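Local structure of hypothetical protein yibA (Escherichia coli, 1OYZ) at residues E131-T136 / F150-I155. The protein is of unknown function but may have oxidoreductase activity, and is built largely of helices that include HEAT repeats. Numbering follows the deposited sequence.
Sequences EQSQIT and FAISVI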
loop_
_atom_site.group_PDB
_atom_site.type_symbol
_atom_site.label_atom_id
_atom_site.label_comp_id
_atom_site.label_asym_id
_atom_site.label_seq_id
_atom_site.Cartn_x
_atom_site.Cartn_y
_atom_site.Cartn_z
ATOM N N GLU A 131 -12.177 -10.175 -8.447
ATOM C CA GLU A 131 -12.608 -11.515 -8.103
ATOM C C GLU A 131 -11.517 -12.140 -7.274
ATOM O O GLU A 131 -11.781 -12.891 -6.313
ATOM C CB GLU A 131 -12.807 -12.373 -9.359
ATOM C CG GLU A 131 -14.265 -12.636 -9.718
ATOM C CD GLU A 131 -14.452 -13.676 -10.842
ATOM O OE1 GLU A 131 -13.720 -14.699 -10.863
ATOM O OE2 GLU A 131 -15.355 -13.481 -11.689
ATOM N N GLN A 132 -10.279 -11.847 -7.669
ATOM C CA GLN A 132 -9.123 -12.389 -6.968
ATOM C C GLN A 132 -9.087 -11.899 -5.526
ATOM O O GLN A 132 -8.838 -12.685 -4.613
ATOM C CB GLN A 132 -7.836 -11.958 -7.664
ATOM C CG GLN A 132 -6.561 -12.533 -7.065
ATOM C CD GLN A 132 -5.337 -11.915 -7.706
ATOM O OE1 GLN A 132 -4.837 -10.864 -7.258
ATOM N NE2 GLN A 132 -4.872 -12.529 -8.791
ATOM N N SER A 133 -9.330 -10.603 -5.329
ATOM C CA SER A 133 -9.286 -10.031 -3.983
ATOM C C SER A 133 -10.477 -10.516 -3.157
ATOM O O SER A 133 -10.386 -10.629 -1.929
ATOM C CB SER A 133 -9.271 -8.513 -4.067
ATOM O OG SER A 133 -8.224 -8.071 -4.927
ATOM N N GLN A 134 -11.580 -10.839 -3.829
ATOM C CA GLN A 134 -12.737 -11.337 -3.102
ATOM C C GLN A 134 -12.402 -12.593 -2.313
ATOM O O GLN A 134 -13.074 -12.932 -1.342
ATOM C CB GLN A 134 -13.880 -11.616 -4.056
ATOM C CG GLN A 134 -14.508 -10.341 -4.525
ATOM C CD GLN A 134 -15.438 -10.541 -5.689
ATOM O OE1 GLN A 134 -16.140 -9.613 -6.093
ATOM N NE2 GLN A 134 -15.453 -11.752 -6.243
ATOM N N ILE A 135 -11.361 -13.303 -2.713
ATOM C CA ILE A 135 -11.031 -14.469 -1.937
ATOM C C ILE A 135 -9.713 -14.255 -1.190
ATOM O O ILE A 135 -9.558 -14.685 -0.037
ATOM C CB ILE A 135 -11.021 -15.770 -2.830
ATOM C CG1 ILE A 135 -9.648 -16.362 -2.909
ATOM C CG2 ILE A 135 -11.590 -15.507 -4.195
ATOM C CD1 ILE A 135 -9.437 -17.363 -1.854
ATOM N N THR A 136 -8.771 -13.540 -1.804
ATOM C CA THR A 136 -7.499 -13.363 -1.134
ATOM C C THR A 136 -7.552 -12.423 0.065
ATOM O O THR A 136 -6.715 -12.508 0.950
ATOM C CB THR A 136 -6.415 -12.867 -2.094
ATOM O OG1 THR A 136 -5.173 -12.881 -1.399
ATOM C CG2 THR A 136 -6.674 -11.474 -2.548
ATOM N N PHE A 150 -2.949 -3.677 -1.150
ATOM C CA PHE A 150 -2.255 -2.959 -2.215
ATOM C C PHE A 150 -2.973 -3.126 -3.539
ATOM O O PHE A 150 -3.223 -2.166 -4.269
ATOM C CB PHE A 150 -0.837 -3.496 -2.360
ATOM C CG PHE A 150 -0.117 -2.955 -3.549
ATOM C CD1 PHE A 150 0.053 -1.579 -3.707
ATOM C CD2 PHE A 150 0.366 -3.809 -4.524
ATOM C CE1 PHE A 150 0.690 -1.065 -4.823
ATOM C CE2 PHE A 150 1.002 -3.306 -5.640
ATOM C CZ PHE A 150 1.164 -1.929 -5.791
ATOM N N ALA A 151 -3.287 -4.377 -3.851
ATOM C CA ALA A 151 -3.968 -4.698 -5.089
ATOM C C ALA A 151 -5.230 -3.878 -5.277
ATOM O O ALA A 151 -5.403 -3.205 -6.292
ATOM C CB ALA A 151 -4.322 -6.173 -5.118
ATOM N N ILE A 152 -6.118 -3.952 -4.292
ATOM C CA ILE A 152 -7.387 -3.243 -4.365
ATOM C C ILE A 152 -7.179 -1.759 -4.655
ATOM O O ILE A 152 -7.837 -1.193 -5.517
ATOM C CB ILE A 152 -8.203 -3.448 -3.051
ATOM C CG1 ILE A 152 -8.637 -4.928 -2.927
ATOM C CG2 ILE A 152 -9.425 -2.555 -3.050
ATOM C CD1 ILE A 152 -9.309 -5.309 -1.595
ATOM N N SER A 153 -6.235 -1.146 -3.960
ATOM C CA SER A 153 -5.966 0.264 -4.155
ATOM C C SER A 153 -5.643 0.571 -5.613
ATOM O O SER A 153 -5.875 1.678 -6.093
ATOM C CB SER A 153 -4.822 0.715 -3.252
ATOM O OG SER A 153 -3.601 0.181 -3.679
ATOM N N VAL A 154 -5.142 -0.420 -6.337
ATOM C CA VAL A 154 -4.801 -0.203 -7.737
ATOM C C VAL A 154 -6.052 -0.128 -8.625
ATOM O O VAL A 154 -5.968 0.120 -9.828
ATOM C CB VAL A 154 -3.832 -1.308 -8.229
ATOM C CG1 VAL A 154 -3.548 -1.149 -9.717
ATOM C CG2 VAL A 154 -2.528 -1.240 -7.432
ATOM N N ILE A 155 -7.221 -0.298 -8.023
ATOM C CA ILE A 155 -8.464 -0.248 -8.780
ATOM C C ILE A 155 -9.606 0.279 -7.905
ATOM O O ILE A 155 -10.163 1.343 -8.154
ATOM C CB ILE A 155 -8.823 -1.652 -9.287
ATOM C CG1 ILE A 155 -10.005 -1.576 -10.253
ATOM C CG2 ILE A 155 -9.122 -2.562 -8.098
ATOM C CD1 ILE A 155 -9.670 -0.950 -11.613
#
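Ser133 meets Ile152 where helix 126-136 faces helix 142-153, their CA atoms 7.1 Å apart. Followed outward, the serine side chain first presents CB, which points at the opposite helix and lies 3.8 Å from CG1 of Ile152 and 4.0 Å from its terminal CD1. Next comes OG, 3.7 Å from the same Ile152 CG1 and, more loosely, 4.3 Å from CB of Ala151. Those neighbours are all carbon, so the buried hydroxyl finds its polar partner elsewhere: chi1 of -53° sets OG beside its own backbone N, and it hydrogen-bonds to the carbonyl oxygen of Ile129, one turn earlier in its helix. Serine thus suits the place by being small and able to satisfy its oxygen locally. Ala151 turns its lone methyl toward helix 126-136, and its small size lets the backbones come close. Ile152 lays its longer branch, CG1 and CD1, alongside the serine, and its branched hydrocarbon also reaches Leu163 and Leu164 of helix 161-168. The contact is modest, burying 101 Å² in all, and purely van der Waals. It lies within the HEAT-repeat region; Leu163 also touches Ser133, whereas Ile112 of helix 105-121 packs on Ala151.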